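Local coordinates for protein beta-glucosidase (PDB 3F95) that forms the extra C-terminal beta-sandwich domain of an exo-1,3/1,4-beta-glucanase, a larger enzyme that probably acts as a beta-glucosidase, at residues 12-17 / 69-74; 22-27 / 39-44; 113-118 / 134-139. All blocks are in the same frame, centred on the assembly; numbering follows the deposited sequence. Where two conformers were deposited one is given.

Interaction 1: 12-17 / 69-74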
ATOM      1  N   ARG A  12       9.514   8.966   1.412  1.00 15.80           N
ATOM      2  CA  ARG A  12       9.528  10.320   0.874  1.00 16.88           C
ATOM      3  C   ARG A  12       9.475  10.397  -0.661  1.00 18.04           C
ATOM      4  O   ARG A  12       8.952  11.373  -1.193  1.00 20.24           O
ATOM      5  CB  ARG A  12      10.712  11.138   1.383  1.00 17.28           C
ATOM      6  CG  ARG A  12      10.778  11.236   2.912  1.00 17.44           C
ATOM      7  CD  ARG A  12      11.776  12.329   3.327  1.00 15.94           C
ATOM      8  NE  ARG A  12      11.371  13.669   2.887  1.00 17.40           N
ATOM      9  CZ  ARG A  12      12.109  14.769   3.065  1.00 18.63           C
ATOM     10  NH1 ARG A  12      13.294  14.705   3.705  1.00 16.27           N
ATOM     11  NH2 ARG A  12      11.664  15.936   2.645  1.00 15.35           N
ATOM     12  N   SER A  13      10.011   9.392  -1.340  1.00 18.02           N
ATOM     13  CA  SER A  13       9.925   9.273  -2.794  1.00 18.54           C
ATOM     14  C   SER A  13      10.009   7.804  -3.179  1.00 18.21           C
ATOM     15  O   SER A  13      10.484   6.976  -2.393  1.00 16.84           O
ATOM     16  CB  SER A  13      11.068  10.040  -3.441  1.00 20.24           C
ATOM     17  OG  SER A  13      12.287   9.417  -3.116  1.00 25.59           O
ATOM     18  N   LEU A  14       9.524   7.480  -4.377  1.00 17.46           N
ATOM     19  CA  LEU A  14       9.563   6.118  -4.908  1.00 17.12           C
ATOM     20  C   LEU A  14      11.006   5.676  -5.036  1.00 18.35           C
ATOM     21  O   LEU A  14      11.849   6.431  -5.541  1.00 18.16           O
ATOM     22  CB  LEU A  14       8.895   6.076  -6.299  1.00 16.50           C
ATOM     23  CG  LEU A  14       7.369   6.218  -6.240  1.00 15.49           C
ATOM     24  CD1 LEU A  14       6.753   6.544  -7.614  1.00 18.06           C
ATOM     25  CD2 LEU A  14       6.765   4.947  -5.712  1.00 14.60           C
ATOM     26  N   ALA A  15      11.291   4.467  -4.567  1.00 18.29           N
ATOM     27  CA  ALA A  15      12.601   3.856  -4.752  1.00 19.45           C
ATOM     28  C   ALA A  15      12.745   3.545  -6.246  1.00 20.63           C
ATOM     29  O   ALA A  15      11.757   3.515  -6.988  1.00 18.15           O
ATOM     30  CB  ALA A  15      12.701   2.573  -3.913  1.00 19.58           C
ATOM     31  N   LYS A  16      13.946   3.384  -6.795  0.50 21.23           N
ATOM     32  CA  LYS A  16      14.115   3.437  -8.300  0.50 22.15           C
ATOM     33  C   LYS A  16      13.210   2.592  -9.296  0.50 21.68           C
ATOM     34  O   LYS A  16      12.625   3.139 -10.237  0.50 21.77           O
ATOM     35  CB  LYS A  16      15.604   3.299  -8.639  0.50 21.95           C
ATOM     36  CG  LYS A  16      16.447   4.516  -8.213  0.50 23.56           C
ATOM     37  CD  LYS A  16      17.953   4.188  -7.999  0.50 23.62           C
ATOM     38  CE  LYS A  16      18.775   4.327  -9.277  0.50 25.61           C
ATOM     39  NZ  LYS A  16      20.189   3.863  -9.091  0.50 27.32           N
ATOM     40  N   ASN A  17      13.176   1.276  -9.101  1.00 22.15           N
ATOM     41  CA  ASN A  17      12.364   0.242  -9.720  1.00 22.88           C
ATOM     42  C   ASN A  17      10.891   0.247  -9.295  1.00 21.14           C
ATOM     43  O   ASN A  17      10.213  -0.731  -9.542  1.00 21.62           O
ATOM     44  CB  ASN A  17      13.017  -1.150  -9.390  1.00 23.77           C
ATOM     45  CG  ASN A  17      12.418  -2.337 -10.176  1.00 28.72           C
ATOM     46  OD1 ASN A  17      11.956  -2.200 -11.326  1.00 33.45           O
ATOM     47  ND2 ASN A  17      12.475  -3.540  -9.559  1.00 31.56           N
ATOM     48  N   LEU A  69      -5.249   0.303  -6.286  1.00 13.84           N
ATOM     49  CA  LEU A  69      -4.003   1.040  -6.183  1.00 14.15           C
ATOM     50  C   LEU A  69      -2.915   0.029  -5.868  1.00 14.73           C
ATOM     51  O   LEU A  69      -3.096  -0.799  -4.962  1.00 15.39           O
ATOM     52  CB  LEU A  69      -4.058   2.005  -5.008  1.00 14.21           C
ATOM     53  CG  LEU A  69      -2.703   2.660  -4.721  1.00 16.60           C
ATOM     54  CD1 LEU A  69      -2.348   3.718  -5.826  1.00 12.83           C
ATOM     55  CD2 LEU A  69      -2.656   3.208  -3.313  1.00 17.57           C
ATOM     56  N   SER A  70      -1.815   0.077  -6.608  1.00 14.55           N
ATOM     57  CA  SER A  70      -0.641  -0.730  -6.251  1.00 15.42           C
ATOM     58  C   SER A  70       0.604   0.128  -6.109  1.00 14.98           C
ATOM     59  O   SER A  70       0.747   1.178  -6.773  1.00 14.80           O
ATOM     60  CB  SER A  70      -0.391  -1.803  -7.327  1.00 15.57           C
ATOM     61  OG  SER A  70      -1.512  -2.686  -7.432  1.00 20.51           O
ATOM     62  N   LEU A  71       1.507  -0.311  -5.232  1.00 14.38           N
ATOM     63  CA  LEU A  71       2.874   0.137  -5.265  1.00 14.56           C
ATOM     64  C   LEU A  71       3.617  -1.052  -5.886  1.00 14.70           C
ATOM     65  O   LEU A  71       3.651  -2.153  -5.309  1.00 14.97           O
ATOM     66  CB  LEU A  71       3.376   0.433  -3.844  1.00 14.35           C
ATOM     67  CG  LEU A  71       4.847   0.792  -3.706  1.00 15.25           C
ATOM     68  CD1 LEU A  71       5.203   2.043  -4.484  1.00 15.89           C
ATOM     69  CD2 LEU A  71       5.184   0.941  -2.199  1.00 14.69           C
ATOM     70  N   SER A  72       4.190  -0.839  -7.065  1.00 14.79           N
ATOM     71  CA  SER A  72       4.574  -1.968  -7.909  0.50 14.86           C
ATOM     72  C   SER A  72       6.001  -1.854  -8.438  1.00 15.57           C
ATOM     73  O   SER A  72       6.542  -0.759  -8.557  1.00 14.75           O
ATOM     74  CB  SER A  72       3.559  -2.156  -9.046  0.50 14.99           C
ATOM     75  OG  SER A  72       3.720  -1.164 -10.035  0.50 18.37           O
ATOM     76  N   TYR A  73       6.604  -3.013  -8.710  1.00 16.09           N
ATOM     77  CA  TYR A  73       7.943  -3.086  -9.268  1.00 17.96           C
ATOM     78  C   TYR A  73       7.832  -2.924 -10.793  1.00 19.39           C
ATOM     79  O   TYR A  73       6.921  -3.464 -11.420  1.00 20.33           O
ATOM     80  CB  TYR A  73       8.572  -4.448  -8.935  1.00 18.75           C
ATOM     81  CG  TYR A  73       8.850  -4.673  -7.457  1.00 17.88           C
ATOM     82  CD1 TYR A  73      10.064  -4.293  -6.896  1.00 19.47           C
ATOM     83  CD2 TYR A  73       7.910  -5.289  -6.636  1.00 21.12           C
ATOM     84  CE1 TYR A  73      10.332  -4.505  -5.545  1.00 20.64           C
ATOM     85  CE2 TYR A  73       8.181  -5.508  -5.286  1.00 20.39           C
ATOM     86  CZ  TYR A  73       9.389  -5.107  -4.753  1.00 20.98           C
ATOM     87  OH  TYR A  73       9.651  -5.316  -3.393  1.00 21.69           O
ATOM     88  N   LEU A  74       8.746  -2.179 -11.385  1.00 20.90           N
ATOM     89  CA  LEU A  74       8.671  -1.950 -12.829  1.00 23.43           C
ATOM     90  C   LEU A  74       8.856  -3.253 -13.626  1.00 25.01           C
ATOM     91  O   LEU A  74       8.230  -3.446 -14.676  1.00 25.36           O
ATOM     92  CB  LEU A  74       9.578  -0.788 -13.246  1.00 24.01           C
ATOM     93  CG  LEU A  74       8.956   0.571 -12.823  1.00 24.73           C
ATOM     94  CD1 LEU A  74       9.886   1.731 -13.060  1.00 26.20           C
ATOM     95  CD2 LEU A  74       7.620   0.820 -13.527  1.00 27.31           C
TER
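Asn17 has its CG anti to the backbone N (chi1 -170°), which swings the amide across toward Tyr73 and Leu74. Leu71 adopts the same first torsion (174°), and this carries its branched end over to Leu14. The first torsion brings the amide of Asn17 to its partners at the polar end of the interface; the second sets the apolar contact at the other end.

At the polar end Leu74 N donates to Asn17 O at 2.8 Å, with an N-H...O angle of 156°. The same N-H has a second, weak bond to Asn17 OD1 at 3.2 Å, so the main chain and side chain of one residue converge on a single donor. Asn17 O also lies 3.3 Å from Tyr73 CA, in a CA-H...O contact beside the main bond. Asn17 OD1 comes within 3.4 Å of Leu74 CB as well, the two side chains passing in opposite directions. The other branch of the amide reaches the phenol: Asn17 ND2 is 3.7 Å from Tyr73 CD1, at the ring edge and near the ring plane, while the amide itself is turned obliquely to the ring. The same ND2 makes a weak hydrogen bond to Thr77 OG1.

At the apolar end Leu14 CD2 meets Leu71 CD1 at 3.5 Å, the two side chains sliding past each other. The backbones diverge toward this end: the CA atoms of Asn17 and Leu74 are 5.3 Å apart, those of Leu14 and Leu71 9.0 Å.

The loop 12-17, which leads from strand 6-8 into strand 18-24, thus lies against the last part of strand 67-73. Leu14 also packs on Trp20 of strand 18-24, and Leu71 and Tyr73 reach strands 149-158 and 161-171, the latter in the other sheet.

Interaction 2: 22-27 / 39-44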
ATOM      1  N   LEU A  22      -2.437   3.055 -10.769  1.00 13.44           N
ATOM      2  CA  LEU A  22      -3.845   3.358 -10.506  1.00 13.15           C
ATOM      3  C   LEU A  22      -4.673   2.671 -11.600  1.00 13.92           C
ATOM      4  O   LEU A  22      -4.589   3.065 -12.778  1.00 14.50           O
ATOM      5  CB  LEU A  22      -4.080   4.868 -10.536  1.00 12.87           C
ATOM      6  CG  LEU A  22      -3.611   5.758  -9.358  1.00 13.81           C
ATOM      7  CD1 LEU A  22      -2.091   5.731  -9.192  1.00 15.18           C
ATOM      8  CD2 LEU A  22      -4.086   7.215  -9.536  1.00 13.17           C
ATOM      9  N   ALA A  23      -5.376   1.612 -11.208  1.00 13.13           N
ATOM     10  CA  ALA A  23      -6.074   0.730 -12.157  1.00 14.06           C
ATOM     11  C   ALA A  23      -7.574   0.692 -11.892  1.00 14.94           C
ATOM     12  O   ALA A  23      -8.071  -0.027 -10.982  1.00 14.21           O
ATOM     13  CB  ALA A  23      -5.441  -0.686 -12.143  1.00 14.25           C
ATOM     14  N   ASP A  24      -8.312   1.489 -12.656  1.00 15.06           N
ATOM     15  CA  ASP A  24      -9.776   1.484 -12.523  1.00 15.00           C
ATOM     16  C   ASP A  24     -10.424   0.498 -13.524  1.00 15.03           C
ATOM     17  O   ASP A  24      -9.728  -0.318 -14.118  1.00 15.00           O
ATOM     18  CB  ASP A  24     -10.361   2.895 -12.605  1.00 15.16           C
ATOM     19  CG  ASP A  24     -10.078   3.586 -13.939  1.00 14.75           C
ATOM     20  OD1 ASP A  24      -9.810   2.883 -14.945  1.00 15.63           O
ATOM     21  OD2 ASP A  24     -10.111   4.828 -13.968  1.00 14.11           O
ATOM     22  N   THR A  25     -11.737   0.595 -13.739  1.00 15.36           N
ATOM     23  CA  THR A  25     -12.435  -0.367 -14.613  1.00 16.53           C
ATOM     24  C   THR A  25     -12.361   0.042 -16.091  1.00 17.02           C
ATOM     25  O   THR A  25     -12.904  -0.649 -16.971  1.00 16.51           O
ATOM     26  CB  THR A  25     -13.898  -0.564 -14.192  1.00 16.56           C
ATOM     27  OG1 THR A  25     -14.561   0.710 -14.173  1.00 18.83           O
ATOM     28  CG2 THR A  25     -13.970  -1.214 -12.760  1.00 17.89           C
ATOM     29  N   SER A  26     -11.643   1.122 -16.363  1.00 15.98           N
ATOM     30  CA  SER A  26     -11.460   1.600 -17.727  1.00 16.86           C
ATOM     31  C   SER A  26     -10.394   0.807 -18.474  1.00 16.43           C
ATOM     32  O   SER A  26      -9.734  -0.067 -17.908  1.00 16.53           O
ATOM     33  CB  SER A  26     -11.124   3.091 -17.761  1.00 16.97           C
ATOM     34  OG  SER A  26      -9.752   3.329 -17.506  1.00 16.07           O
ATOM     35  N   THR A  27     -10.193   1.171 -19.737  1.00 16.27           N
ATOM     36  CA  THR A  27      -9.163   0.527 -20.558  1.00 15.85           C
ATOM     37  C   THR A  27      -7.816   1.227 -20.435  1.00 15.53           C
ATOM     38  O   THR A  27      -6.891   0.931 -21.184  1.00 16.34           O
ATOM     39  CB  THR A  27      -9.574   0.512 -22.062  1.00 15.84           C
ATOM     40  OG1 THR A  27      -9.782   1.852 -22.519  1.00 14.83           O
ATOM     41  CG2 THR A  27     -10.851  -0.311 -22.268  1.00 17.43           C
ATOM     42  N   SER A  39      -6.713   7.973 -12.173  1.00 14.74           N
ATOM     43  CA  SER A  39      -6.882   6.718 -12.890  1.00 14.26           C
ATOM     44  C   SER A  39      -7.339   7.015 -14.331  1.00 14.63           C
ATOM     45  O   SER A  39      -7.557   8.185 -14.681  1.00 13.96           O
ATOM     46  CB  SER A  39      -7.874   5.815 -12.174  1.00 14.77           C
ATOM     47  OG  SER A  39      -9.162   6.393 -12.083  1.00 15.19           O
ATOM     48  N   GLY A  40      -7.465   5.967 -15.138  1.00 14.74           N
ATOM     49  CA  GLY A  40      -7.795   6.152 -16.570  1.00 16.09           C
ATOM     50  C   GLY A  40      -9.082   6.930 -16.830  1.00 17.02           C
ATOM     51  O   GLY A  40      -9.175   7.672 -17.829  1.00 18.43           O
ATOM     52  N   ASP A  41     -10.089   6.775 -15.970  1.00 17.24           N
ATOM     53  CA  ASP A  41     -11.380   7.451 -16.200  1.00 17.05           C
ATOM     54  C   ASP A  41     -11.441   8.865 -15.616  1.00 17.58           C
ATOM     55  O   ASP A  41     -12.490   9.576 -15.700  1.00 16.44           O
ATOM     56  CB  ASP A  41     -12.561   6.579 -15.766  1.00 16.99           C
ATOM     57  CG  ASP A  41     -12.650   6.390 -14.269  1.00 16.94           C
ATOM     58  OD1 ASP A  41     -11.991   7.133 -13.498  1.00 15.44           O
ATOM     59  OD2 ASP A  41     -13.405   5.497 -13.866  1.00 18.73           O
ATOM     60  N   LYS A  42     -10.317   9.258 -15.004  1.00 17.13           N
ATOM     61  CA  LYS A  42     -10.102  10.572 -14.350  1.00 18.28           C
ATOM     62  C   LYS A  42     -10.875  10.798 -13.042  1.00 18.23           C
ATOM     63  O   LYS A  42     -10.823  11.895 -12.481  1.00 18.48           O
ATOM     64  CB  LYS A  42     -10.340  11.759 -15.316  1.00 18.76           C
ATOM     65  CG  LYS A  42      -9.901  11.536 -16.760  1.00 20.94           C
ATOM     66  CD  LYS A  42      -8.408  11.285 -16.831  1.00 25.26           C
ATOM     67  CE  LYS A  42      -7.974  10.926 -18.232  1.00 27.72           C
ATOM     68  NZ  LYS A  42      -6.720  11.661 -18.478  1.00 29.57           N
ATOM     69  N   GLN A  43     -11.574   9.785 -12.549  1.00 17.48           N
ATOM     70  CA  GLN A  43     -12.436   9.972 -11.371  1.00 18.23           C
ATOM     71  C   GLN A  43     -12.448   8.837 -10.373  1.00 16.59           C
ATOM     72  O   GLN A  43     -12.719   9.081  -9.180  1.00 17.43           O
ATOM     73  CB  GLN A  43     -13.906  10.219 -11.778  1.00 18.09           C
ATOM     74  CG  GLN A  43     -14.146  11.498 -12.504  1.00 19.88           C
ATOM     75  CD  GLN A  43     -15.536  11.551 -13.155  1.00 21.49           C
ATOM     76  OE1 GLN A  43     -16.399  10.704 -12.910  1.00 28.72           O
ATOM     77  NE2 GLN A  43     -15.728  12.524 -14.021  1.00 26.40           N
ATOM     78  N   SER A  44     -12.230   7.594 -10.834  1.00 14.69           N
ATOM     79  CA  SER A  44     -12.436   6.454  -9.931  1.00 14.90           C
ATOM     80  C   SER A  44     -11.426   6.429  -8.789  1.00 13.96           C
ATOM     81  O   SER A  44     -11.778   6.120  -7.646  1.00 13.68           O
ATOM     82  CB  SER A  44     -12.360   5.099 -10.664  1.00 14.27           C
ATOM     83  OG  SER A  44     -13.493   4.916 -11.484  1.00 16.36           O
TER
HETATM   84  O   HOH W   1      -6.785   3.346 -14.260  1.00 13.76           O
HETATM   85  O   HOH W   2     -13.742   2.124 -11.837  1.00 16.64           O
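Hydrogen bonds to the Asp24 carboxylate dominate the meeting of Asp24 with Ser39 and Asp41. Its CG sits between the backbone N and carbonyl carbon (chi1 61°), which turns the carboxylate toward the 39-44 loop. Asp24 OD2 is gripped twice: Asp41 N reaches its syn lone pair at 2.8 Å with an N-H...O angle of 162°, and Ser39 OG donates at 2.6 Å from the anti side, out of the carboxylate plane. Asp24 OD1 turns to its own segment, taking Ser26 OG on its syn lone pair at 2.6 Å and Ser26 N, from above the plane, at 2.9 Å. With four donors on two oxygens, the carboxylate can hardly rotate.

One water adds a bridge, donating to Leu22 O and accepting from Asp24 N and Gly40 N.

Two carboxylates also come close, Asp41 OD1 3.0 Å from Asp24 OD2, which would be unfavourable if both are charged. The donors around both groups, including Gln43 N and Ser44 N on Asp41 OD1, probably offset this.

Carbon contacts are fewer: Asp24 CB touches Ser44 CB at 3.6 Å, and Leu22 CB lies 4.2 Å from Ser39 CB.

Asp24 and Asp41 each form an Asx turn, and residues 39-42 make a type I beta turn. Together they hold strand 18-24 and the turn after it to the connection between strands 37-38 and 45-50 in this galactose-binding-like domain.

Interaction 3: 113-118 / 134-139; sequences CLRDID and LAIPLH
Arg115 and Ile117 face Ile136 and the Pro137 backbone across the interior of a beta-sandwich, one strand from each sheet. Strands 115-118 and 134-137 are not hydrogen-bonded neighbours: their axes stand 9.3 Å apart at an angle of 133°. A buried guanidinium spans part of this gap. The Arg115 chain bends at chi2 (-70°) and again at chi3, curling back so that NH1 donates to Pro137 O at 2.9 Å. The bond is nearly straight (167°), in the carbonyl plane on a lone pair, and close to the guanidinium plane. NH1 also bonds Leu181 O, so two backbone carbonyls help to satisfy it. Ile117 CD1 lies 3.6 Å above one guanidinium face, offset toward the rim, while Ile136 CG2 approaches Arg115 NH1 at 3.5 Å. These two isoleucines meet directly, Ile117 CD1 to Ile136 CG2, at 3.9 Å.

A classic beta bulge, with Leu114 and Arg115 both opposite Val106 of strand 102-108, marks where the chain turns a corner. Just before it, Cys113 is joined by a disulfide to Cys108, tying strand 113-118 to that same neighbour. At the corner, Leu114 CD1 packs on Leu138 CB at 4.0 Å, and Leu114 CD2 comes to 3.6 Å from His139 NE2, obliquely to the imidazole. A water donates to Leu114 O and Leu138 O, bridging the two main chains.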
ATOM      1  N   CYS A 113      -0.464 -13.798  -3.815  1.00 27.75           N
ATOM      2  CA  CYS A 113       0.008 -12.796  -2.794  1.00 25.98           C
ATOM      3  C   CYS A 113       0.458 -13.430  -1.474  1.00 25.47           C
ATOM      4  O   CYS A 113      -0.176 -14.383  -0.997  1.00 25.23           O
ATOM      5  CB  CYS A 113      -1.046 -11.706  -2.495  1.00 26.37           C
ATOM      6  SG  CYS A 113      -1.679 -10.792  -3.940  1.00 25.27           S
ATOM      7  N   LEU A 114       1.526 -12.890  -0.873  1.00 24.08           N
ATOM      8  CA  LEU A 114       2.004 -13.372   0.435  1.00 23.93           C
ATOM      9  C   LEU A 114       0.983 -13.119   1.555  1.00 23.41           C
ATOM     10  O   LEU A 114       0.812 -13.960   2.447  1.00 22.82           O
ATOM     11  CB  LEU A 114       3.385 -12.813   0.799  1.00 23.96           C
ATOM     12  CG  LEU A 114       4.595 -13.225  -0.068  1.00 24.14           C
ATOM     13  CD1 LEU A 114       5.865 -12.621   0.479  1.00 25.53           C
ATOM     14  CD2 LEU A 114       4.731 -14.746  -0.216  1.00 26.25           C
ATOM     15  N   ARG A 115       0.281 -11.986   1.488  1.00 21.95           N
ATOM     16  CA  ARG A 115      -0.792 -11.695   2.439  1.00 20.94           C
ATOM     17  C   ARG A 115      -2.003 -11.146   1.719  1.00 21.15           C
ATOM     18  O   ARG A 115      -1.871 -10.394   0.746  1.00 20.33           O
ATOM     19  CB  ARG A 115      -0.354 -10.686   3.510  1.00 20.59           C
ATOM     20  CG  ARG A 115       0.819 -11.119   4.387  1.00 19.89           C
ATOM     21  CD  ARG A 115       0.467 -12.262   5.378  1.00 19.20           C
ATOM     22  NE  ARG A 115      -0.721 -11.986   6.177  1.00 18.18           N
ATOM     23  CZ  ARG A 115      -0.781 -11.189   7.245  1.00 18.11           C
ATOM     24  NH1 ARG A 115       0.292 -10.539   7.714  1.00 17.05           N
ATOM     25  NH2 ARG A 115      -1.943 -11.050   7.851  1.00 19.00           N
ATOM     26  N   ASP A 116      -3.182 -11.528   2.215  1.00 21.32           N
ATOM     27  CA  ASP A 116      -4.448 -11.046   1.705  1.00 21.80           C
ATOM     28  C   ASP A 116      -5.302 -10.654   2.918  1.00 21.25           C
ATOM     29  O   ASP A 116      -5.791 -11.531   3.647  1.00 21.35           O
ATOM     30  CB  ASP A 116      -5.108 -12.149   0.871  1.00 22.73           C
ATOM     31  CG  ASP A 116      -6.286 -11.648   0.046  1.00 28.12           C
ATOM     32  OD1 ASP A 116      -6.451 -12.127  -1.108  1.00 33.86           O
ATOM     33  OD2 ASP A 116      -7.055 -10.793   0.531  1.00 31.88           O
ATOM     34  N   ILE A 117      -5.444  -9.351   3.169  1.00 18.82           N
ATOM     35  CA  ILE A 117      -6.010  -8.884   4.440  1.00 18.47           C
ATOM     36  C   ILE A 117      -7.241  -8.050   4.149  1.00 18.71           C
ATOM     37  O   ILE A 117      -7.127  -7.045   3.464  1.00 17.83           O
ATOM     38  CB  ILE A 117      -4.966  -8.003   5.223  1.00 18.23           C
ATOM     39  CG1 ILE A 117      -3.722  -8.834   5.578  1.00 18.59           C
ATOM     40  CG2 ILE A 117      -5.628  -7.283   6.453  1.00 18.36           C
ATOM     41  CD1 ILE A 117      -2.505  -8.010   5.987  1.00 17.87           C
ATOM     42  N   ASP A 118      -8.409  -8.429   4.689  1.00 18.22           N
ATOM     43  CA  ASP A 118      -9.586  -7.558   4.575  1.00 17.94           C
ATOM     44  C   ASP A 118      -9.443  -6.328   5.482  1.00 16.99           C
ATOM     45  O   ASP A 118      -8.919  -6.426   6.626  1.00 16.61           O
ATOM     46  CB  ASP A 118     -10.868  -8.297   4.953  1.00 18.93           C
ATOM     47  CG  ASP A 118     -11.099  -9.525   4.109  1.00 23.98           C
ATOM     48  OD1 ASP A 118     -10.940  -9.443   2.862  1.00 26.02           O
ATOM     49  OD2 ASP A 118     -11.439 -10.561   4.709  1.00 29.68           O
ATOM     50  N   LEU A 134       1.996   0.428  10.538  1.00 15.60           N
ATOM     51  CA  LEU A 134       1.544  -0.961  10.431  1.00 15.93           C
ATOM     52  C   LEU A 134       2.711  -1.846   9.988  1.00 17.16           C
ATOM     53  O   LEU A 134       3.413  -1.519   9.005  1.00 17.22           O
ATOM     54  CB  LEU A 134       0.386  -1.054   9.419  1.00 15.74           C
ATOM     55  CG  LEU A 134      -0.862  -0.198   9.659  1.00 18.02           C
ATOM     56  CD1 LEU A 134      -1.885  -0.418   8.521  1.00 18.11           C
ATOM     57  CD2 LEU A 134      -1.497  -0.552  11.051  1.00 16.25           C
ATOM     58  N   ALA A 135       2.957  -2.929  10.725  1.00 16.62           N
ATOM     59  CA  ALA A 135       3.961  -3.914  10.339  1.00 16.86           C
ATOM     60  C   ALA A 135       3.259  -5.190   9.873  1.00 17.50           C
ATOM     61  O   ALA A 135       2.446  -5.765  10.585  1.00 17.05           O
ATOM     62  CB  ALA A 135       4.981  -4.193  11.492  1.00 16.89           C
ATOM     63  N   ILE A 136       3.522  -5.590   8.635  1.00 16.85           N
ATOM     64  CA  ILE A 136       2.798  -6.721   8.053  1.00 17.59           C
ATOM     65  C   ILE A 136       3.713  -7.924   7.826  1.00 17.70           C
ATOM     66  O   ILE A 136       4.509  -7.932   6.881  1.00 16.76           O
ATOM     67  CB  ILE A 136       2.077  -6.336   6.728  1.00 17.88           C
ATOM     68  CG1 ILE A 136       1.136  -5.149   6.986  1.00 18.87           C
ATOM     69  CG2 ILE A 136       1.324  -7.537   6.199  1.00 16.63           C
ATOM     70  CD1 ILE A 136       0.600  -4.470   5.729  1.00 18.22           C
ATOM     71  N   PRO A 137       3.608  -8.943   8.700  1.00 18.02           N
ATOM     72  CA  PRO A 137       4.491 -10.098   8.515  1.00 18.60           C
ATOM     73  C   PRO A 137       4.206 -10.716   7.154  1.00 19.40           C
ATOM     74  O   PRO A 137       3.042 -10.873   6.773  1.00 17.47           O
ATOM     75  CB  PRO A 137       4.120 -11.047   9.651  1.00 19.37           C
ATOM     76  CG  PRO A 137       2.843 -10.483  10.279  1.00 19.17           C
ATOM     77  CD  PRO A 137       2.710  -9.058   9.864  1.00 18.50           C
ATOM     78  N   LEU A 138       5.265 -11.011   6.411  1.00 20.62           N
ATOM     79  CA  LEU A 138       5.100 -11.518   5.043  1.00 23.53           C
ATOM     80  C   LEU A 138       4.716 -12.991   5.008  1.00 25.98           C
ATOM     81  O   LEU A 138       4.113 -13.472   4.044  1.00 27.48           O
ATOM     82  CB  LEU A 138       6.364 -11.250   4.214  1.00 22.57           C
ATOM     83  CG  LEU A 138       6.713  -9.758   4.035  1.00 22.33           C
ATOM     84  CD1 LEU A 138       7.954  -9.574   3.171  1.00 23.45           C
ATOM     85  CD2 LEU A 138       5.527  -8.959   3.455  1.00 21.75           C
ATOM     86  N   HIS A 139       5.051 -13.710   6.067  1.00 29.02           N
ATOM     87  CA  HIS A 139       4.756 -15.133   6.078  1.00 31.28           C
ATOM     88  C   HIS A 139       3.978 -15.605   7.299  1.00 32.00           C
ATOM     89  O   HIS A 139       4.337 -15.318   8.435  1.00 32.31           O
ATOM     90  CB  HIS A 139       6.026 -15.928   5.840  1.00 32.08           C
ATOM     91  CG  HIS A 139       6.577 -15.750   4.456  1.00 34.19           C
ATOM     92  ND1 HIS A 139       7.510 -14.785   4.145  1.00 36.89           N
ATOM     93  CD2 HIS A 139       6.297 -16.387   3.295  1.00 36.61           C
ATOM     94  CE1 HIS A 139       7.803 -14.851   2.861  1.00 35.21           C
ATOM     95  NE2 HIS A 139       7.081 -15.814   2.321  1.00 38.05           N
TER
HETATM   96  O   HOH W   3       2.430 -15.591   3.858  1.00 42.30           O

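Along the chain, interaction 1 brackets interaction 2, and interaction 3 follows both. Interactions 1 and 2 have centres about 19 Å apart but lie on neighbouring strands of one sheet, 67-73 and 18-24, and they touch where Leu69 CD1 meets Leu22 CD1 at 3.9 Å. Interaction 3 lies about 18 Å from interaction 1 and about 26 Å from interaction 2, centre to centre, and on the opposite side of the chain's centre from interaction 2. All three reach the same antiparallel sheet; interaction 3 also joins it to strand 132-137 of the mixed sheet. Interactions 1 and 2 thus join loops to strands of one sheet, whereas interaction 3 packs one sheet on the other.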